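O-methyltransferase (Coxiella burnetii, PDB 3TR6) probably transfers a methyl group from S-adenosylmethionine to a hydroxyl oxygen of its substrate. Local coordinates at residues A135-A138 / W139-D142; T153-Y156 / Y157-L161; E189-Q192 / L193-F197. All coordinates share one frame; numbering follows the deposited sequence.

Interaction 1: residues A135-A138 / W139-D142; sequences AGQA and WQYD
Gln140 N donates a hydrogen bond to Gln137 O, closing a type II beta turn over Ala138 and Trp139. The bond is 3.1 Å long between Gln140 N and Gln137 O and is bent, with 136° at the hydrogen. Trp139 takes the third position of the turn with a positive phi of 75°. A second polar link lies beside the turn: the Gln137 chain is bent at chi2, which brings its amide back to the preceding residue, and its NE2 donates to Gly136 O at 2.9 Å.

The turn joins helix 125-133 to strand 141-146 of the Rossmann-like methyltransferase sheet, at the surface and away from the cofactor pocket. Asp142 accepts a hydrogen bond from the backbone amide of Lys67 and forms a salt bridge with Arg165.

Two side-chain pairs meet by van der Waals contact, Ala138 with Trp139 and Gln137 with Tyr141. Ala138 CB packs against Trp139 CD1 at 3.7 Å. The indole of Trp139 separately makes a cation-pi contact with Lys223. Across the turn, Gln137 CB meets Tyr141 CE2 at 4.0 Å, the side-chain amide standing nearly perpendicular (84°) to the phenol ring.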
ATOM      1  N   ALA A 135     -21.958  19.330  11.738  1.00 44.58           N
ATOM      2  CA  ALA A 135     -23.093  18.479  12.093  1.00 40.62           C
ATOM      3  C   ALA A 135     -22.662  17.296  12.960  1.00 54.83           C
ATOM      4  O   ALA A 135     -23.363  16.287  13.037  1.00 40.57           O
ATOM      5  CB  ALA A 135     -23.805  17.984  10.843  1.00 35.34           C
ATOM      6  N   GLY A 136     -21.503  17.424  13.600  1.00 57.58           N
ATOM      7  CA  GLY A 136     -21.014  16.423  14.535  1.00 58.06           C
ATOM      8  C   GLY A 136     -20.612  15.088  13.930  1.00 62.29           C
ATOM      9  O   GLY A 136     -21.097  14.040  14.358  1.00 59.80           O
ATOM     10  N   GLN A 137     -19.722  15.116  12.942  1.00 53.30           N
ATOM     11  CA  GLN A 137     -19.243  13.884  12.320  1.00 45.04           C
ATOM     12  C   GLN A 137     -17.726  13.767  12.416  1.00 45.18           C
ATOM     13  O   GLN A 137     -17.126  12.869  11.826  1.00 42.69           O
ATOM     14  CB  GLN A 137     -19.687  13.795  10.858  1.00 46.85           C
ATOM     15  CG  GLN A 137     -21.189  13.646  10.666  1.00 59.75           C
ATOM     16  CD  GLN A 137     -21.720  12.321  11.182  1.00 66.80           C
ATOM     17  OE1 GLN A 137     -21.629  11.294  10.504  1.00 59.15           O
ATOM     18  NE2 GLN A 137     -22.282  12.338  12.387  1.00 59.51           N
ATOM     19  N   ALA A 138     -17.111  14.680  13.159  1.00 36.80           N
ATOM     20  CA  ALA A 138     -15.678  14.613  13.400  1.00 36.48           C
ATOM     21  C   ALA A 138     -15.319  13.290  14.076  1.00 39.50           C
ATOM     22  O   ALA A 138     -16.023  12.845  14.983  1.00 43.34           O
ATOM     23  CB  ALA A 138     -15.232  15.792  14.254  1.00 35.23           C
ATOM     24  N   TRP A 139     -14.232  12.668  13.619  1.00 34.65           N
ATOM     25  CA  TRP A 139     -13.740  11.400  14.169  1.00 32.24           C
ATOM     26  C   TRP A 139     -14.581  10.192  13.743  1.00 33.24           C
ATOM     27  O   TRP A 139     -14.418   9.091  14.272  1.00 34.27           O
ATOM     28  CB  TRP A 139     -13.659  11.449  15.699  1.00 32.28           C
ATOM     29  CG  TRP A 139     -12.775  12.528  16.262  1.00 37.13           C
ATOM     30  CD1 TRP A 139     -13.125  13.821  16.532  1.00 35.20           C
ATOM     31  CD2 TRP A 139     -11.399  12.397  16.652  1.00 37.34           C
ATOM     32  NE1 TRP A 139     -12.051  14.504  17.055  1.00 34.33           N
ATOM     33  CE2 TRP A 139     -10.980  13.652  17.140  1.00 34.33           C
ATOM     34  CE3 TRP A 139     -10.481  11.341  16.631  1.00 39.21           C
ATOM     35  CZ2 TRP A 139      -9.684  13.882  17.599  1.00 32.96           C
ATOM     36  CZ3 TRP A 139      -9.189  11.573  17.088  1.00 39.67           C
ATOM     37  CH2 TRP A 139      -8.805  12.832  17.564  1.00 32.70           C
ATOM     38  N   GLN A 140     -15.475  10.392  12.782  1.00 33.15           N
ATOM     39  CA  GLN A 140     -16.414   9.341  12.402  1.00 34.54           C
ATOM     40  C   GLN A 140     -16.006   8.507  11.186  1.00 33.60           C
ATOM     41  O   GLN A 140     -16.525   7.411  10.986  1.00 33.44           O
ATOM     42  CB  GLN A 140     -17.809   9.932  12.183  1.00 42.24           C
ATOM     43  CG  GLN A 140     -18.404  10.547  13.438  1.00 43.90           C
ATOM     44  CD  GLN A 140     -18.424   9.574  14.599  1.00 43.43           C
ATOM     45  OE1 GLN A 140     -17.776   9.793  15.626  1.00 31.84           O
ATOM     46  NE2 GLN A 140     -19.166   8.485  14.439  1.00 31.94           N
ATOM     47  N   TYR A 141     -15.079   9.015  10.381  1.00 31.87           N
ATOM     48  CA  TYR A 141     -14.724   8.343   9.138  1.00 33.97           C
ATOM     49  C   TYR A 141     -13.440   7.522   9.210  1.00 38.96           C
ATOM     50  O   TYR A 141     -12.520   7.842   9.967  1.00 34.43           O
ATOM     51  CB  TYR A 141     -14.697   9.350   7.986  1.00 32.81           C
ATOM     52  CG  TYR A 141     -16.071   9.892   7.706  1.00 35.33           C
ATOM     53  CD1 TYR A 141     -16.901   9.270   6.785  1.00 33.26           C
ATOM     54  CD2 TYR A 141     -16.563  10.994   8.400  1.00 41.09           C
ATOM     55  CE1 TYR A 141     -18.167   9.739   6.541  1.00 36.60           C
ATOM     56  CE2 TYR A 141     -17.836  11.473   8.158  1.00 37.77           C
ATOM     57  CZ  TYR A 141     -18.632  10.839   7.226  1.00 38.34           C
ATOM     58  OH  TYR A 141     -19.902  11.297   6.967  1.00 49.07           O
ATOM     59  N   ASP A 142     -13.406   6.458   8.410  1.00 33.12           N
ATOM     60  CA  ASP A 142     -12.306   5.504   8.398  1.00 32.64           C
ATOM     61  C   ASP A 142     -11.308   5.801   7.288  1.00 34.46           C
ATOM     62  O   ASP A 142     -10.097   5.715   7.489  1.00 34.56           O
ATOM     63  CB  ASP A 142     -12.860   4.093   8.228  1.00 32.49           C
ATOM     64  CG  ASP A 142     -13.796   3.702   9.351  1.00 39.94           C
ATOM     65  OD1 ASP A 142     -13.449   3.950  10.529  1.00 35.78           O
ATOM     66  OD2 ASP A 142     -14.882   3.162   9.055  1.00 35.30           O
TER

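Interaction 2: residues T153-Y156 / Y157-L161; sequences TDLY and YEESL
From Thr153 to Leu161 the backbone is one run of alpha helix, in which the carbonyls of residues 153-156 accept in turn from the amides of residues 157-160. Of these i to i+4 bonds, that from Glu158 N to Asp154 O is the straightest, 2.8 Å between the two atoms and 166° at the hydrogen; Glu159 N reaches Leu155 O at 2.9 Å. The helix is part of the Rossmann-like methyltransferase fold, following strand 141-146 in the chain and packing on it through Ser160 and Tyr156.

Asp154 and Glu158 extend side by side in the same direction, their carboxylate planes 32° apart and OD2 of Asp154 4.0 Å from OE1 of Glu158. Lys200 forms salt bridges with both residues, which probably offsets the repulsion between them, and Arg206 pairs with the other oxygen of Glu158. Leu155 and Glu159 also run alongside each other, Leu155 CD1 touching Glu159 CG at 4.0 Å, next to helix 125-133.

Tyr157 has CG anti to the backbone N; its hydroxyl is hydrogen-bonded to Asp204, and its ring meets that of Phe197 edge-to-face. Tyr156 belongs to the S-adenosylhomocysteine pocket: its side chain touches the ligand, and its OH bonds to Asp149, a residue of the same binding site.

The backbone carbonyl of Tyr156 is gripped twice by Ser160. With chi1 at -71°, the serine hydroxyl turns back along the helix, and OG donates to Tyr156 O at 2.7 Å while Ser160 N reaches the same oxygen at 2.8 Å, the two donors arriving from opposite faces of the carbonyl plane.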
ATOM      1  N   THR A 153      -6.450  20.846  -2.266  1.00 39.48           N
ATOM      2  CA  THR A 153      -6.057  19.600  -1.608  1.00 45.93           C
ATOM      3  C   THR A 153      -5.638  19.814  -0.153  1.00 42.26           C
ATOM      4  O   THR A 153      -5.907  18.966   0.693  1.00 43.67           O
ATOM      5  CB  THR A 153      -4.953  18.805  -2.369  1.00 45.33           C
ATOM      6  OG1 THR A 153      -3.670  19.390  -2.121  1.00 54.10           O
ATOM      7  CG2 THR A 153      -5.228  18.769  -3.862  1.00 41.02           C
ATOM      8  N   ASP A 154      -4.987  20.937   0.142  1.00 40.92           N
ATOM      9  CA  ASP A 154      -4.589  21.222   1.523  1.00 40.58           C
ATOM     10  C   ASP A 154      -5.815  21.403   2.408  1.00 38.95           C
ATOM     11  O   ASP A 154      -5.904  20.817   3.487  1.00 41.21           O
ATOM     12  CB  ASP A 154      -3.687  22.456   1.614  1.00 42.64           C
ATOM     13  CG  ASP A 154      -3.063  22.619   2.993  1.00 41.50           C
ATOM     14  OD1 ASP A 154      -2.031  21.971   3.257  1.00 39.42           O
ATOM     15  OD2 ASP A 154      -3.608  23.386   3.815  1.00 43.80           O
ATOM     16  N   LEU A 155      -6.759  22.218   1.945  1.00 41.91           N
ATOM     17  CA  LEU A 155      -8.043  22.369   2.617  1.00 37.12           C
ATOM     18  C   LEU A 155      -8.693  21.012   2.878  1.00 42.24           C
ATOM     19  O   LEU A 155      -8.981  20.670   4.024  1.00 41.01           O
ATOM     20  CB  LEU A 155      -8.987  23.239   1.785  1.00 43.48           C
ATOM     21  CG  LEU A 155     -10.419  23.357   2.319  1.00 42.98           C
ATOM     22  CD1 LEU A 155     -10.429  24.012   3.693  1.00 37.57           C
ATOM     23  CD2 LEU A 155     -11.295  24.127   1.347  1.00 42.05           C
ATOM     24  N   TYR A 156      -8.923  20.247   1.811  1.00 37.50           N
ATOM     25  CA  TYR A 156      -9.532  18.923   1.919  1.00 34.22           C
ATOM     26  C   TYR A 156      -8.771  18.006   2.873  1.00 36.81           C
ATOM     27  O   TYR A 156      -9.369  17.214   3.598  1.00 35.85           O
ATOM     28  CB  TYR A 156      -9.618  18.259   0.546  1.00 35.90           C
ATOM     29  CG  TYR A 156     -10.456  19.007  -0.462  1.00 42.63           C
ATOM     30  CD1 TYR A 156     -11.527  19.799  -0.061  1.00 36.86           C
ATOM     31  CD2 TYR A 156     -10.178  18.915  -1.822  1.00 36.47           C
ATOM     32  CE1 TYR A 156     -12.291  20.479  -0.988  1.00 39.99           C
ATOM     33  CE2 TYR A 156     -10.938  19.591  -2.749  1.00 42.21           C
ATOM     34  CZ  TYR A 156     -11.991  20.372  -2.330  1.00 42.91           C
ATOM     35  OH  TYR A 156     -12.742  21.045  -3.265  1.00 43.50           O
ATOM     36  N   TYR A 157      -7.448  18.105   2.848  1.00 36.13           N
ATOM     37  CA  TYR A 157      -6.600  17.309   3.722  1.00 37.67           C
ATOM     38  C   TYR A 157      -6.859  17.697   5.169  1.00 40.39           C
ATOM     39  O   TYR A 157      -7.107  16.843   6.025  1.00 36.57           O
ATOM     40  CB  TYR A 157      -5.126  17.534   3.366  1.00 36.19           C
ATOM     41  CG  TYR A 157      -4.132  16.856   4.286  1.00 34.51           C
ATOM     42  CD1 TYR A 157      -3.780  15.526   4.099  1.00 31.13           C
ATOM     43  CD2 TYR A 157      -3.531  17.551   5.328  1.00 36.47           C
ATOM     44  CE1 TYR A 157      -2.867  14.901   4.929  1.00 31.31           C
ATOM     45  CE2 TYR A 157      -2.616  16.935   6.167  1.00 37.66           C
ATOM     46  CZ  TYR A 157      -2.288  15.608   5.963  1.00 35.17           C
ATOM     47  OH  TYR A 157      -1.377  14.986   6.791  1.00 28.14           O
ATOM     48  N   GLU A 158      -6.808  19.000   5.425  1.00 41.29           N
ATOM     49  CA  GLU A 158      -7.009  19.543   6.761  1.00 37.26           C
ATOM     50  C   GLU A 158      -8.378  19.158   7.314  1.00 36.67           C
ATOM     51  O   GLU A 158      -8.511  18.806   8.485  1.00 38.53           O
ATOM     52  CB  GLU A 158      -6.859  21.063   6.731  1.00 37.88           C
ATOM     53  CG  GLU A 158      -6.037  21.609   7.877  1.00 47.03           C
ATOM     54  CD  GLU A 158      -4.665  20.980   7.949  1.00 39.92           C
ATOM     55  OE1 GLU A 158      -4.003  20.873   6.898  1.00 45.44           O
ATOM     56  OE2 GLU A 158      -4.252  20.583   9.056  1.00 38.53           O
ATOM     57  N   GLU A 159      -9.391  19.223   6.458  1.00 35.11           N
ATOM     58  CA  GLU A 159     -10.745  18.853   6.841  1.00 35.54           C
ATOM     59  C   GLU A 159     -10.865  17.347   7.051  1.00 39.55           C
ATOM     60  O   GLU A 159     -11.583  16.890   7.942  1.00 42.91           O
ATOM     61  CB  GLU A 159     -11.743  19.318   5.780  1.00 36.42           C
ATOM     62  CG  GLU A 159     -11.837  20.827   5.642  1.00 43.93           C
ATOM     63  CD  GLU A 159     -12.538  21.478   6.819  1.00 47.44           C
ATOM     64  OE1 GLU A 159     -13.782  21.598   6.775  1.00 54.58           O
ATOM     65  OE2 GLU A 159     -11.849  21.870   7.785  1.00 45.00           O
ATOM     66  N   SER A 160     -10.156  16.581   6.229  1.00 34.75           N
ATOM     67  CA  SER A 160     -10.204  15.127   6.312  1.00 36.58           C
ATOM     68  C   SER A 160      -9.583  14.608   7.606  1.00 35.17           C
ATOM     69  O   SER A 160      -9.977  13.560   8.110  1.00 35.94           O
ATOM     70  CB  SER A 160      -9.525  14.490   5.098  1.00 35.15           C
ATOM     71  OG  SER A 160     -10.301  14.678   3.928  1.00 32.56           O
ATOM     72  N   LEU A 161      -8.609  15.338   8.139  1.00 34.32           N
ATOM     73  CA  LEU A 161      -8.024  14.977   9.424  1.00 36.31           C
ATOM     74  C   LEU A 161      -9.057  15.081  10.539  1.00 32.29           C
ATOM     75  O   LEU A 161      -9.170  14.192  11.379  1.00 35.47           O
ATOM     76  CB  LEU A 161      -6.816  15.854   9.745  1.00 34.45           C
ATOM     77  CG  LEU A 161      -5.454  15.307   9.327  1.00 31.25           C
ATOM     78  CD1 LEU A 161      -4.349  16.252   9.767  1.00 29.83           C
ATOM     79  CD2 LEU A 161      -5.245  13.927   9.920  1.00 27.13           C
TER

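Interaction 3: residues E189-Q192 / L193-F197; sequences ENNQ and LIRLF
The side-chain amides of Asn191 and Gln192 both approach the Arg195 side chain, their planes inclined by 21° and 20° to its guanidinium. Asn191 meets the aliphatic part of the arginine, ND2 lying 3.6 Å from Arg195 CD. Gln192 OE1 lies obliquely to the guanidinium, 3.9 Å from Arg195 NE. A bend at chi3 (49°) turns the end of the arginine aside after an extended CB-CG-CD run. Its NH1 is hydrogen-bonded to Val181 O, and the side chain also packs on Tyr18 of the second subunit, so this part of the helix reaches the dimer interface.

Leu193 CD1 is 4.2 Å from both Glu189 OE2 and Asn190 OD1, both side chains crossing that of the leucine at an angle. On the buried side, Ile194 and Phe197 face helix 153-163, where Phe197 packs on Thr153 and Asp154.

Underneath runs the regular i to i+4 ladder of helix 189-203, a helix placed in the chain between strands 168-173 and 207-212 of the methyltransferase sheet. Its bonds include Ile194 N to Asn190 O at 3.2 Å and Arg195 N to Asn191 O at 3.0 Å.

No side-chain hydrogen bond or salt bridge joins residues 189-192 to residues 193-197, so the backbone bonds are what link them and set the helical register. The arginine NH1 bonds Val181 O instead, joining this turn of helix to the preceding loop.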
ATOM      1  N   GLU A 189       1.272  27.347 -11.226  1.00 76.74           N
ATOM      2  CA  GLU A 189       0.563  27.546  -9.963  1.00 75.86           C
ATOM      3  C   GLU A 189       0.304  26.238  -9.221  1.00 73.41           C
ATOM      4  O   GLU A 189       0.658  26.094  -8.048  1.00 61.29           O
ATOM      5  CB  GLU A 189      -0.754  28.294 -10.199  1.00 76.03           C
ATOM      6  CG  GLU A 189      -1.770  28.180  -9.066  1.00 82.48           C
ATOM      7  CD  GLU A 189      -1.344  28.911  -7.801  1.00 99.54           C
ATOM      8  OE1 GLU A 189      -0.156  29.283  -7.689  1.00 97.98           O
ATOM      9  OE2 GLU A 189      -2.206  29.116  -6.916  1.00 92.29           O
ATOM     10  N   ASN A 190      -0.311  25.284  -9.912  1.00 67.28           N
ATOM     11  CA  ASN A 190      -0.679  24.014  -9.298  1.00 66.53           C
ATOM     12  C   ASN A 190       0.519  23.159  -8.894  1.00 62.78           C
ATOM     13  O   ASN A 190       0.462  22.419  -7.911  1.00 59.18           O
ATOM     14  CB  ASN A 190      -1.620  23.224 -10.209  1.00 64.10           C
ATOM     15  CG  ASN A 190      -3.055  23.242  -9.718  1.00 67.30           C
ATOM     16  OD1 ASN A 190      -3.389  23.955  -8.770  1.00 61.88           O
ATOM     17  ND2 ASN A 190      -3.912  22.459 -10.362  1.00 62.50           N
ATOM     18  N   ASN A 191       1.605  23.262  -9.649  1.00 57.66           N
ATOM     19  CA  ASN A 191       2.796  22.486  -9.338  1.00 56.87           C
ATOM     20  C   ASN A 191       3.445  22.948  -8.037  1.00 52.19           C
ATOM     21  O   ASN A 191       3.905  22.132  -7.242  1.00 54.25           O
ATOM     22  CB  ASN A 191       3.799  22.541 -10.488  1.00 54.66           C
ATOM     23  CG  ASN A 191       4.832  21.442 -10.406  1.00 53.49           C
ATOM     24  OD1 ASN A 191       4.536  20.279 -10.680  1.00 53.88           O
ATOM     25  ND2 ASN A 191       6.053  21.802 -10.031  1.00 54.41           N
ATOM     26  N   GLN A 192       3.470  24.257  -7.819  1.00 54.59           N
ATOM     27  CA  GLN A 192       4.025  24.805  -6.588  1.00 60.51           C
ATOM     28  C   GLN A 192       3.162  24.462  -5.371  1.00 50.51           C
ATOM     29  O   GLN A 192       3.676  24.287  -4.268  1.00 42.02           O
ATOM     30  CB  GLN A 192       4.215  26.319  -6.710  1.00 65.84           C
ATOM     31  CG  GLN A 192       5.439  26.728  -7.521  1.00 72.72           C
ATOM     32  CD  GLN A 192       6.748  26.386  -6.823  1.00 79.98           C
ATOM     33  OE1 GLN A 192       7.496  25.512  -7.268  1.00 78.17           O
ATOM     34  NE2 GLN A 192       7.034  27.083  -5.729  1.00 79.38           N
ATOM     35  N   LEU A 193       1.852  24.364  -5.579  1.00 52.79           N
ATOM     36  CA  LEU A 193       0.936  23.988  -4.505  1.00 52.56           C
ATOM     37  C   LEU A 193       1.167  22.556  -4.034  1.00 50.74           C
ATOM     38  O   LEU A 193       1.123  22.277  -2.834  1.00 41.12           O
ATOM     39  CB  LEU A 193      -0.524  24.157  -4.937  1.00 47.27           C
ATOM     40  CG  LEU A 193      -1.135  25.544  -4.758  1.00 57.32           C
ATOM     41  CD1 LEU A 193      -2.639  25.470  -4.934  1.00 59.61           C
ATOM     42  CD2 LEU A 193      -0.785  26.111  -3.390  1.00 52.72           C
ATOM     43  N   ILE A 194       1.404  21.655  -4.982  1.00 45.66           N
ATOM     44  CA  ILE A 194       1.602  20.244  -4.669  1.00 38.94           C
ATOM     45  C   ILE A 194       2.989  19.990  -4.087  1.00 39.43           C
ATOM     46  O   ILE A 194       3.157  19.136  -3.218  1.00 34.59           O
ATOM     47  CB  ILE A 194       1.366  19.348  -5.899  1.00 44.60           C
ATOM     48  CG1 ILE A 194      -0.095  19.440  -6.336  1.00 52.03           C
ATOM     49  CG2 ILE A 194       1.732  17.907  -5.591  1.00 36.22           C
ATOM     50  CD1 ILE A 194      -1.078  19.285  -5.189  1.00 51.68           C
ATOM     51  N   ARG A 195       3.981  20.733  -4.563  1.00 41.79           N
ATOM     52  CA  ARG A 195       5.318  20.645  -3.993  1.00 42.81           C
ATOM     53  C   ARG A 195       5.286  21.123  -2.548  1.00 40.40           C
ATOM     54  O   ARG A 195       5.885  20.514  -1.662  1.00 42.32           O
ATOM     55  CB  ARG A 195       6.324  21.457  -4.814  1.00 37.57           C
ATOM     56  CG  ARG A 195       6.782  20.762  -6.088  1.00 42.26           C
ATOM     57  CD  ARG A 195       7.795  21.597  -6.854  1.00 49.56           C
ATOM     58  NE  ARG A 195       8.861  22.086  -5.984  1.00 68.62           N
ATOM     59  CZ  ARG A 195       9.970  21.410  -5.703  1.00 65.18           C
ATOM     60  NH1 ARG A 195      10.172  20.208  -6.227  1.00 51.29           N
ATOM     61  NH2 ARG A 195      10.882  21.939  -4.896  1.00 63.26           N
ATOM     62  N   LEU A 196       4.565  22.213  -2.314  1.00 40.70           N
ATOM     63  CA  LEU A 196       4.410  22.750  -0.972  1.00 41.85           C
ATOM     64  C   LEU A 196       3.648  21.764  -0.092  1.00 41.20           C
ATOM     65  O   LEU A 196       3.960  21.604   1.088  1.00 39.11           O
ATOM     66  CB  LEU A 196       3.676  24.092  -1.021  1.00 43.22           C
ATOM     67  CG  LEU A 196       3.671  24.916   0.268  1.00 52.21           C
ATOM     68  CD1 LEU A 196       5.092  25.303   0.657  1.00 42.72           C
ATOM     69  CD2 LEU A 196       2.799  26.151   0.111  1.00 51.49           C
ATOM     70  N   PHE A 197       2.652  21.104  -0.677  1.00 37.68           N
ATOM     71  CA  PHE A 197       1.804  20.161   0.051  1.00 35.30           C
ATOM     72  C   PHE A 197       2.546  18.888   0.450  1.00 37.32           C
ATOM     73  O   PHE A 197       2.408  18.409   1.577  1.00 36.94           O
ATOM     74  CB  PHE A 197       0.565  19.802  -0.778  1.00 33.57           C
ATOM     75  CG  PHE A 197      -0.265  18.697  -0.183  1.00 34.31           C
ATOM     76  CD1 PHE A 197      -1.217  18.965   0.789  1.00 39.76           C
ATOM     77  CD2 PHE A 197      -0.091  17.385  -0.597  1.00 35.69           C
ATOM     78  CE1 PHE A 197      -1.980  17.944   1.339  1.00 37.86           C
ATOM     79  CE2 PHE A 197      -0.850  16.360  -0.052  1.00 34.43           C
ATOM     80  CZ  PHE A 197      -1.795  16.640   0.915  1.00 31.68           C
TER

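In the fold
The three contacts follow one another along the chain within one methyltransferase fold. Interaction 1 sits at the start of strand 141-146, and interaction 2 on the helix that follows; their centres are 14 Å apart without touching. Interactions 2 and 3 meet directly: Phe197 CE1 packs on Tyr157 CB at 3.8 Å, and Ile194 CD1 lies 4.0 Å from Thr153 OG1. Interaction 2 is the one that enters the cofactor pocket, the Tyr156 side chain lying about 4 Å from S-adenosylhomocysteine. The Thr153 side chain is about 10 Å from the nickel ion, whereas in interaction 3 that of Asn190 is about 10 Å from the cofactor product.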